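Local coordinates for binding domain (Hc) of Paraclostridial Mosquitocidal Protein 1 (Paraclostridium bifermentans, PDB 6HOX) that serves as the receptor-binding part of a botulinum-like neurotoxin that targets Anopheles mosquitoes, directing the toxin to host nerve cells, at residues K22-F27 with Y227-N232; S60-L65 with F218-Q223; F140-D145 with N194-I199; L345-P350 with M360-G365. One frame throughout, in Å; residues are numbered along the deposited sequence.

Interaction 1 (K22-F27 with Y227-N232); sequences KDNLVF and YQRALN
In the lectin-like, concanavalin-type half of the binding domain, the first strand (25-32) pairs antiparallel with strand 218-227, and the contact of Leu-25 with Tyr-227 marks the end of that pairing. The two form a non-hydrogen-bonded pair, and their side chains lie on the same face of the sheet. In Leu-25, CG points away from the backbone N (chi1 -179°) and chi2 of 75° then sets CD1 over one face of the Tyr-227 ring, 3.9 Å from the centroid: a CH-pi contact displaced toward CE2 and CZ. The phenol OH is held by Asn-225, and Leu-239 of helix 233-241 packs against the Tyr-227 side chain.

Next to this pair the backbone O of Asn-24 takes the backbone N of Gln-228 at 2.9 Å, while Tyr-227 CA approaches the same oxygen at 3.2 Å in a CA-H...O contact. One step further along strand 25-32 lies a classic beta bulge, with Val-26 and Phe-27 both facing Ile-226. The Gln-228 side chain, extended beyond CG, crosses that of Asn-24 at about a right angle; its NE2 makes a weak bond to Asn-24 OD1 at 3.5 Å, the amide planes 72° apart. Val-26 CG1 sits 3.6 Å from Gln-228 OE1. At the guanidinium edge of Arg-229, Asn-24 ND2 comes to 3.4 Å of NE, donor against donor; the charge of Arg-229 is answered by Glu-235.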
loop_
_atom_site.group_PDB
_atom_site.type_symbol
_atom_site.label_atom_id
_atom_site.label_comp_id
_atom_site.label_asym_id
_atom_site.label_seq_id
_atom_site.Cartn_x
_atom_site.Cartn_y
_atom_site.Cartn_z
ATOM N N LYS A 22 8.112 -20.272 8.648
ATOM C CA LYS A 22 9.484 -20.039 9.112
ATOM C C LYS A 22 10.353 -21.295 8.978
ATOM O O LYS A 22 11.563 -21.179 8.819
ATOM C CB LYS A 22 9.484 -19.590 10.578
ATOM N N ASP A 23 9.748 -22.487 9.055
ATOM C CA ASP A 23 10.497 -23.746 8.955
ATOM C C ASP A 23 11.247 -23.835 7.622
ATOM O O ASP A 23 12.313 -24.448 7.546
ATOM C CB ASP A 23 9.583 -24.965 9.098
ATOM C CG ASP A 23 9.149 -25.235 10.530
ATOM O OD1 ASP A 23 8.515 -24.336 11.133
ATOM O OD2 ASP A 23 9.461 -26.337 11.030
ATOM N N ASN A 24 10.671 -23.244 6.569
ATOM C CA ASN A 24 11.203 -23.372 5.222
ATOM C C ASN A 24 11.890 -22.082 4.760
ATOM O O ASN A 24 12.346 -22.025 3.641
ATOM C CB ASN A 24 10.107 -23.787 4.249
ATOM C CG ASN A 24 9.783 -25.255 4.390
ATOM O OD1 ASN A 24 10.584 -26.106 3.999
ATOM N ND2 ASN A 24 8.618 -25.550 4.943
ATOM N N LEU A 25 11.992 -21.085 5.638
ATOM C CA LEU A 25 12.585 -19.799 5.284
ATOM C C LEU A 25 14.111 -19.925 5.265
ATOM O O LEU A 25 14.701 -20.221 6.286
ATOM C CB LEU A 25 12.152 -18.759 6.318
ATOM C CG LEU A 25 12.672 -17.347 6.063
ATOM C CD1 LEU A 25 11.906 -16.707 4.911
ATOM C CD2 LEU A 25 12.576 -16.494 7.322
ATOM N N VAL A 26 14.745 -19.648 4.124
ATOM C CA VAL A 26 16.195 -19.811 4.031
ATOM C C VAL A 26 16.889 -18.448 3.898
ATOM O O VAL A 26 18.092 -18.360 4.054
ATOM C CB VAL A 26 16.600 -20.777 2.900
ATOM C CG1 VAL A 26 16.023 -22.168 3.128
ATOM C CG2 VAL A 26 16.251 -20.259 1.515
ATOM N N PHE A 27 16.118 -17.390 3.635
ATOM C CA PHE A 27 16.659 -16.055 3.438
ATOM C C PHE A 27 15.551 -15.028 3.664
ATOM O O PHE A 27 14.464 -15.200 3.154
ATOM C CB PHE A 27 17.208 -15.907 2.017
ATOM C CG PHE A 27 17.803 -14.559 1.715
ATOM C CD1 PHE A 27 19.057 -14.216 2.192
ATOM C CD2 PHE A 27 17.102 -13.618 0.965
ATOM C CE1 PHE A 27 19.597 -12.969 1.920
ATOM C CE2 PHE A 27 17.649 -12.374 0.676
ATOM C CZ PHE A 27 18.890 -12.047 1.162
ATOM N N TYR A 227 11.946 -19.175 0.380
ATOM C CA TYR A 227 11.528 -20.370 1.067
ATOM C C TYR A 227 11.889 -21.556 0.177
ATOM O O TYR A 227 11.785 -21.449 -1.056
ATOM C CB TYR A 227 10.019 -20.409 1.325
ATOM C CG TYR A 227 9.460 -19.247 2.102
ATOM C CD1 TYR A 227 9.204 -18.027 1.488
ATOM C CD2 TYR A 227 9.159 -19.366 3.448
ATOM C CE1 TYR A 227 8.693 -16.948 2.201
ATOM C CE2 TYR A 227 8.637 -18.305 4.172
ATOM C CZ TYR A 227 8.417 -17.090 3.549
ATOM O OH TYR A 227 7.921 -16.049 4.261
ATOM N N GLN A 228 12.251 -22.676 0.820
ATOM C CA GLN A 228 12.750 -23.869 0.130
ATOM C C GLN A 228 11.593 -24.836 -0.158
ATOM O O GLN A 228 11.801 -26.033 -0.264
ATOM C CB GLN A 228 13.840 -24.545 0.971
ATOM C CG GLN A 228 13.303 -25.213 2.234
ATOM C CD GLN A 228 14.400 -25.663 3.170
ATOM O OE1 GLN A 228 15.567 -25.772 2.791
ATOM N NE2 GLN A 228 14.019 -25.946 4.406
ATOM N N ARG A 229 10.383 -24.296 -0.310
ATOM C CA ARG A 229 9.204 -25.037 -0.719
ATOM C C ARG A 229 8.325 -24.093 -1.547
ATOM O O ARG A 229 8.443 -22.874 -1.415
ATOM C CB ARG A 229 8.465 -25.529 0.535
ATOM C CG ARG A 229 7.326 -26.497 0.262
ATOM C CD ARG A 229 6.838 -27.173 1.529
ATOM N NE ARG A 229 6.330 -26.221 2.510
ATOM C CZ ARG A 229 5.104 -25.713 2.506
ATOM N NH1 ARG A 229 4.318 -25.873 1.456
ATOM N NH2 ARG A 229 4.665 -25.047 3.558
ATOM N N ALA A 230 7.463 -24.666 -2.390
ATOM C CA ALA A 230 6.442 -23.927 -3.127
ATOM C C ALA A 230 5.185 -23.849 -2.264
ATOM O O ALA A 230 4.558 -24.865 -2.054
ATOM C CB ALA A 230 6.133 -24.612 -4.432
ATOM N N LEU A 231 4.829 -22.658 -1.769
ATOM C CA LEU A 231 3.668 -22.546 -0.906
ATOM C C LEU A 231 2.413 -22.756 -1.756
ATOM O O LEU A 231 2.372 -22.364 -2.932
ATOM C CB LEU A 231 3.621 -21.181 -0.214
ATOM C CG LEU A 231 4.850 -20.743 0.580
ATOM C CD1 LEU A 231 4.611 -19.376 1.201
ATOM C CD2 LEU A 231 5.205 -21.746 1.660
ATOM N N ASN A 232 1.391 -23.382 -1.160
ATOM C CA ASN A 232 0.106 -23.529 -1.816
ATOM C C ASN A 232 -0.691 -22.227 -1.611
ATOM O O ASN A 232 -0.263 -21.328 -0.881
ATOM C CB ASN A 232 -0.616 -24.813 -1.385
ATOM C CG ASN A 232 -1.081 -24.814 0.056
ATOM O OD1 ASN A 232 -1.450 -23.774 0.606
ATOM N ND2 ASN A 232 -1.073 -25.986 0.667
#

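Interaction 2 (S60-L65 with F218-Q223); sequences SKTIRL and FIRLDQ
Strands 61-65 and 218-223 run antiparallel, their axes 4.6 Å apart at closest approach and 155° between their directions. Leu-65 and Ile-219 form a hydrogen-bonded pair in which both bonds, Leu-65 N to Ile-219 O and Ile-219 N to Leu-65 O, measure 2.8 Å. At the other hydrogen-bonded pair, Leu-221 N reaches Ile-63 O at 3.0 Å, but the return bond from Ile-63 N to Leu-221 O is weak, at 3.4 Å. A water shares both atoms with that weak bond: it accepts from Ile-63 N and donates to Leu-221 O and to Asp-222 OD1.

These strands belong to the lectin-like antiparallel sheet of the N-terminal receptor-binding half, where strand 218-227 also pairs with strands 25-32 and 89-96. Ile-63, Leu-65, Ile-219 and Leu-221 share one face of the sheet, and Leu-221 packs on Phe-93 and Ile-95. The other face, bearing Arg-64 and Arg-220, is more polar. Arg-64 stays extended from CG to NE and lays its guanidinium flat on Phe-218, planes 14° apart, with CZ 3.7 Å from the ring centroid: a cation-pi stack. Phe-218 CG sits between its backbone N and carbonyl carbon (chi1 69°), turning the ring under that cation. NE of Arg-64 is fixed by Asn-66 and NH1 by a salt bridge to Glu-442; Arg-220 bridges to Asp-441, so both arginines tie this sheet face to the C-terminal end of the chain. Thr-62 CG2 lies 4.1 Å from Arg-220 CB.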
loop_
_atom_site.group_PDB
_atom_site.type_symbol
_atom_site.label_atom_id
_atom_site.label_comp_id
_atom_site.label_asym_id
_atom_site.label_seq_id
_atom_site.Cartn_x
_atom_site.Cartn_y
_atom_site.Cartn_z
ATOM N N SER A 60 8.304 -0.275 10.704
ATOM C CA SER A 60 9.635 0.261 10.921
ATOM C C SER A 60 10.351 0.377 9.553
ATOM O O SER A 60 9.704 0.573 8.521
ATOM C CB SER A 60 10.391 -0.587 11.923
ATOM O OG SER A 60 11.383 0.184 12.579
ATOM N N LYS A 61 11.679 0.228 9.529
ATOM C CA LYS A 61 12.493 0.745 8.445
ATOM C C LYS A 61 12.480 -0.215 7.240
ATOM O O LYS A 61 12.231 -1.409 7.361
ATOM C CB LYS A 61 13.921 0.988 8.944
ATOM C CG LYS A 61 14.026 1.954 10.117
ATOM C CD LYS A 61 13.888 3.407 9.707
ATOM C CE LYS A 61 14.177 4.355 10.854
ATOM N NZ LYS A 61 13.852 5.768 10.520
ATOM N N THR A 62 12.763 0.345 6.067
ATOM C CA THR A 62 12.818 -0.419 4.845
ATOM C C THR A 62 14.039 0.012 4.026
ATOM O O THR A 62 14.540 1.121 4.152
ATOM C CB THR A 62 11.509 -0.264 4.060
ATOM O OG1 THR A 62 11.501 -1.214 2.993
ATOM C CG2 THR A 62 11.312 1.134 3.517
ATOM N N ILE A 63 14.475 -0.898 3.160
ATOM C CA ILE A 63 15.489 -0.622 2.185
ATOM C C ILE A 63 14.898 0.264 1.090
ATOM O O ILE A 63 13.749 0.081 0.664
ATOM C CB ILE A 63 16.031 -1.938 1.601
ATOM C CG1 ILE A 63 16.778 -2.747 2.663
ATOM C CG2 ILE A 63 16.868 -1.645 0.366
ATOM C CD1 ILE A 63 16.840 -4.238 2.377
ATOM N N ARG A 64 15.715 1.219 0.637
ATOM C CA ARG A 64 15.426 2.026 -0.522
ATOM C C ARG A 64 16.595 1.913 -1.515
ATOM O O ARG A 64 17.751 2.160 -1.155
ATOM C CB ARG A 64 15.195 3.483 -0.118
ATOM C CG ARG A 64 15.124 4.429 -1.311
ATOM C CD ARG A 64 14.782 5.870 -0.941
ATOM N NE ARG A 64 14.945 6.786 -2.072
ATOM C CZ ARG A 64 14.313 7.945 -2.221
ATOM N NH1 ARG A 64 13.397 8.326 -1.345
ATOM N NH2 ARG A 64 14.622 8.727 -3.241
ATOM N N LEU A 65 16.272 1.522 -2.751
ATOM C CA LEU A 65 17.200 1.453 -3.874
ATOM C C LEU A 65 16.931 2.615 -4.834
ATOM O O LEU A 65 15.816 2.781 -5.290
ATOM C CB LEU A 65 16.983 0.129 -4.602
ATOM C CG LEU A 65 17.322 -1.135 -3.813
ATOM C CD1 LEU A 65 17.051 -2.380 -4.657
ATOM C CD2 LEU A 65 18.774 -1.130 -3.370
ATOM N N PHE A 218 13.107 5.077 -7.914
ATOM C CA PHE A 218 13.597 4.496 -6.685
ATOM C C PHE A 218 12.548 3.502 -6.194
ATOM O O PHE A 218 11.351 3.667 -6.435
ATOM C CB PHE A 218 13.900 5.580 -5.644
ATOM C CG PHE A 218 12.687 6.302 -5.087
ATOM C CD1 PHE A 218 12.091 7.341 -5.781
ATOM C CD2 PHE A 218 12.137 5.934 -3.866
ATOM C CE1 PHE A 218 10.979 7.999 -5.264
ATOM C CE2 PHE A 218 11.042 6.604 -3.336
ATOM C CZ PHE A 218 10.455 7.628 -4.046
ATOM N N ILE A 219 12.998 2.465 -5.498
ATOM C CA ILE A 219 12.092 1.434 -5.034
ATOM C C ILE A 219 12.339 1.220 -3.548
ATOM O O ILE A 219 13.469 1.285 -3.099
ATOM C CB ILE A 219 12.307 0.133 -5.830
ATOM C CG1 ILE A 219 12.133 0.346 -7.336
ATOM C CG2 ILE A 219 11.420 -0.978 -5.304
ATOM C CD1 ILE A 219 10.724 0.628 -7.759
ATOM N N ARG A 220 11.271 0.945 -2.805
ATOM C CA ARG A 220 11.392 0.513 -1.428
ATOM C C ARG A 220 10.989 -0.960 -1.368
ATOM O O ARG A 220 9.982 -1.374 -1.970
ATOM C CB ARG A 220 10.602 1.462 -0.520
ATOM C CG ARG A 220 11.265 2.827 -0.415
ATOM C CD ARG A 220 10.358 3.941 0.057
ATOM N NE ARG A 220 9.424 4.364 -0.961
ATOM C CZ ARG A 220 8.598 5.400 -0.839
ATOM N NH1 ARG A 220 8.629 6.137 0.263
ATOM N NH2 ARG A 220 7.765 5.700 -1.824
ATOM N N LEU A 221 11.800 -1.741 -0.649
ATOM C CA LEU A 221 11.752 -3.208 -0.680
ATOM C C LEU A 221 11.956 -3.741 0.743
ATOM O O LEU A 221 12.889 -3.322 1.433
ATOM C CB LEU A 221 12.848 -3.673 -1.646
ATOM C CG LEU A 221 12.836 -5.138 -2.078
ATOM C CD1 LEU A 221 11.645 -5.447 -2.988
ATOM C CD2 LEU A 221 14.149 -5.485 -2.771
ATOM N N ASP A 222 11.077 -4.646 1.187
ATOM C CA ASP A 222 11.134 -5.158 2.540
ATOM C C ASP A 222 10.706 -6.633 2.585
ATOM O O ASP A 222 9.843 -7.079 1.847
ATOM C CB ASP A 222 10.315 -4.281 3.496
ATOM C CG ASP A 222 10.662 -4.521 4.964
ATOM O OD1 ASP A 222 11.835 -4.889 5.231
ATOM O OD2 ASP A 222 9.762 -4.368 5.827
ATOM N N GLN A 223 11.317 -7.380 3.507
ATOM C CA GLN A 223 10.999 -8.787 3.748
ATOM C C GLN A 223 11.081 -9.562 2.419
ATOM O O GLN A 223 10.136 -10.282 2.050
ATOM C CB GLN A 223 9.626 -8.944 4.404
ATOM C CG GLN A 223 9.446 -8.140 5.695
ATOM C CD GLN A 223 10.392 -8.599 6.780
ATOM O OE1 GLN A 223 11.226 -7.847 7.275
ATOM N NE2 GLN A 223 10.307 -9.867 7.121
HETATM O O HOH W 1 9.124 -1.565 6.266
HETATM O O HOH W 2 13.039 -4.413 7.465
HETATM O O HOH W 3 13.931 -3.722 3.786
#

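Interaction 3 (F140-D145 with N194-I199); sequences FGKIID and NELRGI
Residues 140-145 turn into strand 143-147 and pass a loop, 194-199, without pairing with it; the nearest CA atoms, of Lys-142 and Leu-196, are 6.3 Å apart. Side chains bridge that gap. Those of Leu-196 and Lys-142 lie alongside, pointing opposite ways; CD1 of Leu-196 stands only 3.3 Å from CG of Lys-142, a doubtful closeness that probably reflects how the side chains were modelled. Leu-196 CD1 also meets Ile-144 CD1 at 4.1 Å. Met-136 of the neighbouring strand touches both Leu-196 and Ile-144. Lys-142, bent at chi2 (92°) and chi3, curls so that its CE lies 3.3 Å from Glu-195 O and its NZ points to the carboxylate, though the salt bridge to Glu-195 OE1 is long at 4.0 Å.

At the other end, the edge of the Phe-140 ring meets Arg-197 CB at 3.7 Å, with the guanidinium nearly perpendicular to the ring. That guanidinium folds back on its own loop: NH1 donates to Asn-194 O at 2.7 Å and to Leu-196 O at 3.1 Å. Asp-138 adds a polar tie, accepting from the backbone N of Phe-140, Lys-142 and Arg-197. Across the two segments themselves, hydrophobic packing and one stretched ion pair at the protein surface imply a contact less directional than strand pairing.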
loop_
_atom_site.group_PDB
_atom_site.type_symbol
_atom_site.label_atom_id
_atom_site.label_comp_id
_atom_site.label_asym_id
_atom_site.label_seq_id
_atom_site.Cartn_x
_atom_site.Cartn_y
_atom_site.Cartn_z
ATOM N N PHE A 140 18.821 -24.294 -21.754
ATOM C CA PHE A 140 18.582 -24.476 -23.214
ATOM C C PHE A 140 18.005 -23.202 -23.853
ATOM O O PHE A 140 17.734 -23.162 -25.061
ATOM C CB PHE A 140 17.688 -25.694 -23.457
ATOM C CG PHE A 140 18.178 -26.951 -22.774
ATOM C CD1 PHE A 140 19.252 -27.668 -23.289
ATOM C CD2 PHE A 140 17.585 -27.405 -21.605
ATOM C CE1 PHE A 140 19.711 -28.818 -22.662
ATOM C CE2 PHE A 140 18.053 -28.547 -20.970
ATOM C CZ PHE A 140 19.114 -29.254 -21.500
ATOM N N GLY A 141 17.820 -22.148 -23.053
ATOM C CA GLY A 141 17.245 -20.916 -23.534
ATOM C C GLY A 141 15.723 -20.923 -23.498
ATOM O O GLY A 141 15.107 -20.014 -24.001
ATOM N N LYS A 142 15.126 -21.929 -22.863
ATOM C CA LYS A 142 13.664 -22.008 -22.703
ATOM C C LYS A 142 13.243 -20.902 -21.728
ATOM O O LYS A 142 13.854 -20.776 -20.677
ATOM C CB LYS A 142 13.274 -23.378 -22.142
ATOM C CG LYS A 142 11.785 -23.649 -21.989
ATOM C CD LYS A 142 11.181 -24.312 -23.185
ATOM C CE LYS A 142 11.721 -25.699 -23.433
ATOM N NZ LYS A 142 11.065 -26.280 -24.615
ATOM N N ILE A 143 12.228 -20.109 -22.097
ATOM C CA ILE A 143 11.828 -18.949 -21.314
ATOM C C ILE A 143 10.371 -19.105 -20.864
ATOM O O ILE A 143 9.521 -19.509 -21.651
ATOM C CB ILE A 143 12.042 -17.657 -22.119
ATOM C CG1 ILE A 143 13.537 -17.360 -22.270
ATOM C CG2 ILE A 143 11.278 -16.503 -21.475
ATOM C CD1 ILE A 143 13.869 -16.253 -23.255
ATOM N N ILE A 144 10.117 -18.793 -19.588
ATOM C CA ILE A 144 8.775 -18.619 -19.040
ATOM C C ILE A 144 8.768 -17.321 -18.235
ATOM O O ILE A 144 9.631 -17.103 -17.404
ATOM C CB ILE A 144 8.365 -19.860 -18.227
ATOM C CG1 ILE A 144 7.849 -20.939 -19.184
ATOM C CG2 ILE A 144 7.340 -19.529 -17.148
ATOM C CD1 ILE A 144 7.814 -22.307 -18.595
ATOM N N ASP A 145 7.806 -16.446 -18.529
ATOM C CA ASP A 145 7.641 -15.250 -17.768
ATOM C C ASP A 145 6.155 -15.022 -17.440
ATOM O O ASP A 145 5.240 -15.548 -18.100
ATOM C CB ASP A 145 8.317 -14.056 -18.454
ATOM C CG ASP A 145 8.069 -13.962 -19.940
ATOM O OD1 ASP A 145 6.986 -14.389 -20.364
ATOM O OD2 ASP A 145 8.964 -13.466 -20.656
ATOM N N ASN A 194 6.555 -27.347 -16.822
ATOM C CA ASN A 194 6.923 -28.738 -17.133
ATOM C C ASN A 194 7.958 -28.808 -18.274
ATOM O O ASN A 194 8.717 -29.769 -18.329
ATOM C CB ASN A 194 5.686 -29.602 -17.418
ATOM C CG ASN A 194 4.948 -29.237 -18.686
ATOM O OD1 ASN A 194 4.363 -28.161 -18.795
ATOM N ND2 ASN A 194 4.952 -30.139 -19.654
ATOM N N GLU A 195 8.045 -27.781 -19.130
ATOM C CA GLU A 195 9.005 -27.778 -20.275
ATOM C C GLU A 195 10.390 -27.258 -19.856
ATOM O O GLU A 195 11.357 -27.401 -20.595
ATOM C CB GLU A 195 8.471 -26.921 -21.416
ATOM C CG GLU A 195 7.205 -27.484 -22.035
ATOM C CD GLU A 195 7.411 -28.751 -22.855
ATOM O OE1 GLU A 195 8.569 -29.041 -23.195
ATOM O OE2 GLU A 195 6.394 -29.435 -23.185
ATOM N N LEU A 196 10.472 -26.665 -18.665
ATOM C CA LEU A 196 11.656 -25.964 -18.224
ATOM C C LEU A 196 12.590 -26.972 -17.556
ATOM O O LEU A 196 12.146 -27.825 -16.821
ATOM C CB LEU A 196 11.231 -24.870 -17.238
ATOM C CG LEU A 196 11.954 -23.534 -17.364
ATOM C CD1 LEU A 196 11.881 -23.005 -18.785
ATOM C CD2 LEU A 196 11.360 -22.521 -16.391
ATOM N N ARG A 197 13.888 -26.862 -17.828
ATOM C CA ARG A 197 14.848 -27.648 -17.103
ATOM C C ARG A 197 15.478 -26.731 -16.045
ATOM O O ARG A 197 14.755 -25.950 -15.376
ATOM C CB ARG A 197 15.744 -28.364 -18.115
ATOM C CG ARG A 197 14.970 -29.346 -18.989
ATOM C CD ARG A 197 14.195 -30.377 -18.161
ATOM N NE ARG A 197 13.392 -31.318 -18.941
ATOM C CZ ARG A 197 12.059 -31.314 -19.017
ATOM N NH1 ARG A 197 11.341 -30.440 -18.328
ATOM N NH2 ARG A 197 11.447 -32.190 -19.794
ATOM N N GLY A 198 16.787 -26.844 -15.859
ATOM C CA GLY A 198 17.460 -26.197 -14.738
ATOM C C GLY A 198 17.679 -24.714 -14.992
ATOM O O GLY A 198 18.010 -24.305 -16.099
ATOM N N ILE A 199 17.505 -23.913 -13.939
ATOM C CA ILE A 199 17.764 -22.477 -13.983
ATOM C C ILE A 199 18.877 -22.116 -12.988
ATOM O O ILE A 199 19.206 -20.950 -12.845
ATOM C CB ILE A 199 16.479 -21.676 -13.708
ATOM C CG1 ILE A 199 15.952 -21.856 -12.281
ATOM C CG2 ILE A 199 15.419 -21.992 -14.743
ATOM C CD1 ILE A 199 15.018 -20.738 -11.851
#

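Interaction 4 (L345-P350 with M360-G365); sequences LILTLP and MVLNEG
Gly-365 O takes two donors: Asn-363 ND2 at 3.3 Å and a water at 3.1 Å. The same water donates to Leu-349 O at 2.8 Å, linking the loop residues that follow the two strands. Between the strands, Thr-348 O accepts from the backbone N of Val-361 at 2.9 Å and meets Met-360 CA in a CA-H...O contact. The bond in return, Thr-348 N to Val-361 O, is nearly straight (174°) and completes a hydrogen-bonded antiparallel pair. Ile-346 and Asn-363 make the second such pair; there Ile-346 N comes to Asn-363 O from above the carbonyl plane, whereas Asn-363 N lies in the carbonyl plane of Ile-346. Leu-347 and Leu-362, the non-hydrogen-bonded pair between them, turn to the opposite face from Ile-346, Thr-348, Val-361 and Asn-363.

Leu-347 CD1 touches Met-360 CB at 3.7 Å, the side chains crossing at about a right angle, and Phe-339 packs on Leu-347 and Leu-362. The bend of Met-360 at chi2 (-62°) brings SD to 3.6 Å from Leu-349 CD2; chi3 then folds CE back to 3.5 Å from Thr-348 O. On the other face Thr-348 CG2 rests 3.5 Å from Asn-363 CB, while its OG1 is engaged by the backbone N of Asn-367. Val-361 CG2 packs against Pro-350.

Strand 345-348 also pairs with strand 333-339, while Met-360 bonds through its backbone to Leu-412 and Leu-362 to Tyr-286. A two-stranded antiparallel unit of this kind, set among further beta strands, is an element of the beta-trefoil fold that forms the C-terminal half of clostridial receptor-binding domains.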
loop_
_atom_site.group_PDB
_atom_site.type_symbol
_atom_site.label_atom_id
_atom_site.label_comp_id
_atom_site.label_asym_id
_atom_site.label_seq_id
_atom_site.Cartn_x
_atom_site.Cartn_y
_atom_site.Cartn_z
ATOM N N LEU A 345 -10.799 23.647 15.597
ATOM C CA LEU A 345 -12.073 23.018 15.289
ATOM C C LEU A 345 -11.872 21.513 15.030
ATOM O O LEU A 345 -10.847 21.106 14.447
ATOM C CB LEU A 345 -12.708 23.719 14.084
ATOM C CG LEU A 345 -12.949 25.229 14.244
ATOM C CD1 LEU A 345 -13.862 25.735 13.139
ATOM C CD2 LEU A 345 -13.539 25.559 15.605
ATOM N N ILE A 346 -12.868 20.718 15.467
ATOM C CA ILE A 346 -12.903 19.265 15.272
ATOM C C ILE A 346 -14.215 18.854 14.585
ATOM O O ILE A 346 -15.229 19.585 14.582
ATOM C CB ILE A 346 -12.687 18.510 16.597
ATOM C CG1 ILE A 346 -13.768 18.824 17.633
ATOM C CG2 ILE A 346 -11.289 18.770 17.145
ATOM C CD1 ILE A 346 -13.778 17.863 18.801
ATOM N N LEU A 347 -14.171 17.672 13.959
ATOM C CA LEU A 347 -15.311 17.100 13.283
ATOM C C LEU A 347 -16.277 16.613 14.350
ATOM O O LEU A 347 -15.910 15.792 15.165
ATOM C CB LEU A 347 -14.840 15.939 12.402
ATOM C CG LEU A 347 -15.901 15.254 11.544
ATOM C CD1 LEU A 347 -16.395 16.196 10.465
ATOM C CD2 LEU A 347 -15.330 13.980 10.922
ATOM N N THR A 348 -17.495 17.155 14.357
ATOM C CA THR A 348 -18.482 16.753 15.360
ATOM C C THR A 348 -19.889 17.007 14.813
ATOM O O THR A 348 -20.057 17.441 13.680
ATOM C CB THR A 348 -18.181 17.454 16.695
ATOM O OG1 THR A 348 -18.949 16.818 17.719
ATOM C CG2 THR A 348 -18.462 18.942 16.655
ATOM N N LEU A 349 -20.896 16.670 15.615
ATOM C CA LEU A 349 -22.263 17.008 15.298
ATOM C C LEU A 349 -22.595 18.314 15.998
ATOM O O LEU A 349 -22.025 18.641 17.044
ATOM C CB LEU A 349 -23.218 15.890 15.737
ATOM C CG LEU A 349 -23.227 14.648 14.846
ATOM C CD1 LEU A 349 -23.765 13.440 15.590
ATOM C CD2 LEU A 349 -24.020 14.887 13.586
ATOM N N PRO A 350 -23.556 19.085 15.453
ATOM C CA PRO A 350 -24.054 20.266 16.147
ATOM C C PRO A 350 -25.014 19.834 17.266
ATOM O O PRO A 350 -25.559 18.706 17.255
ATOM C CB PRO A 350 -24.766 21.027 15.027
ATOM C CG PRO A 350 -25.321 19.922 14.146
ATOM C CD PRO A 350 -24.287 18.811 14.206
ATOM N N MET A 360 -22.456 16.595 9.717
ATOM C CA MET A 360 -21.340 16.941 10.567
ATOM C C MET A 360 -20.985 18.404 10.321
ATOM O O MET A 360 -21.167 18.887 9.216
ATOM C CB MET A 360 -20.112 16.068 10.285
ATOM C CG MET A 360 -20.390 14.575 10.330
ATOM S SD MET A 360 -20.954 13.953 11.940
ATOM C CE MET A 360 -19.464 14.091 12.918
ATOM N N VAL A 361 -20.442 19.050 11.358
ATOM C CA VAL A 361 -19.954 20.393 11.329
ATOM C C VAL A 361 -18.537 20.385 11.906
ATOM O O VAL A 361 -18.079 19.351 12.398
ATOM C CB VAL A 361 -20.888 21.338 12.126
ATOM C CG1 VAL A 361 -22.282 21.386 11.517
ATOM C CG2 VAL A 361 -20.964 20.947 13.597
ATOM N N LEU A 362 -17.850 21.530 11.805
ATOM C CA LEU A 362 -16.584 21.776 12.457
ATOM C C LEU A 362 -16.833 22.728 13.626
ATOM O O LEU A 362 -17.321 23.823 13.426
ATOM C CB LEU A 362 -15.587 22.391 11.468
ATOM C CG LEU A 362 -15.422 21.645 10.152
ATOM C CD1 LEU A 362 -14.425 22.358 9.261
ATOM C CD2 LEU A 362 -14.998 20.196 10.386
ATOM N N ASN A 363 -16.483 22.289 14.836
ATOM C CA ASN A 363 -16.848 22.990 16.039
ATOM C C ASN A 363 -15.718 22.830 17.048
ATOM O O ASN A 363 -15.066 21.803 17.060
ATOM C CB ASN A 363 -18.161 22.454 16.610
ATOM C CG ASN A 363 -18.954 23.482 17.388
ATOM O OD1 ASN A 363 -19.529 24.388 16.807
ATOM N ND2 ASN A 363 -19.036 23.317 18.694
ATOM N N GLU A 364 -15.512 23.861 17.874
ATOM C CA GLU A 364 -14.599 23.812 18.995
ATOM C C GLU A 364 -15.171 22.874 20.064
ATOM O O GLU A 364 -14.436 22.183 20.743
ATOM C CB GLU A 364 -14.388 25.213 19.568
ATOM C CG GLU A 364 -13.375 25.237 20.693
ATOM C CD GLU A 364 -12.642 26.554 20.881
ATOM O OE1 GLU A 364 -13.323 27.586 21.080
ATOM O OE2 GLU A 364 -11.392 26.543 20.824
ATOM N N GLY A 365 -16.501 22.868 20.176
ATOM C CA GLY A 365 -17.238 22.071 21.148
ATOM C C GLY A 365 -17.454 20.631 20.694
ATOM O O GLY A 365 -18.300 20.356 19.823
HETATM O O HOH W 4 -20.865 20.982 18.129
#

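In the fold
Interactions 1 and 2 hold the same lectin-like sheet through strand 218-227, their centres about 21 Å apart: interaction 2, on the first part of that strand, is buried and ladder-like, with a cation-pi stack, whereas interaction 1, at the strand's end, is only partly buried and replaces the ladder by a single good backbone bond and a CH-pi contact. Interaction 3, nested along the chain inside the loops closed by both, is a surface meeting of loop and strand edge that relies on side chains. Interaction 4 stands apart in the trefoil half, about 52 Å from interaction 1 between centres; it joins strands near in sequence, pairing regular backbone bonds with largely apolar packing.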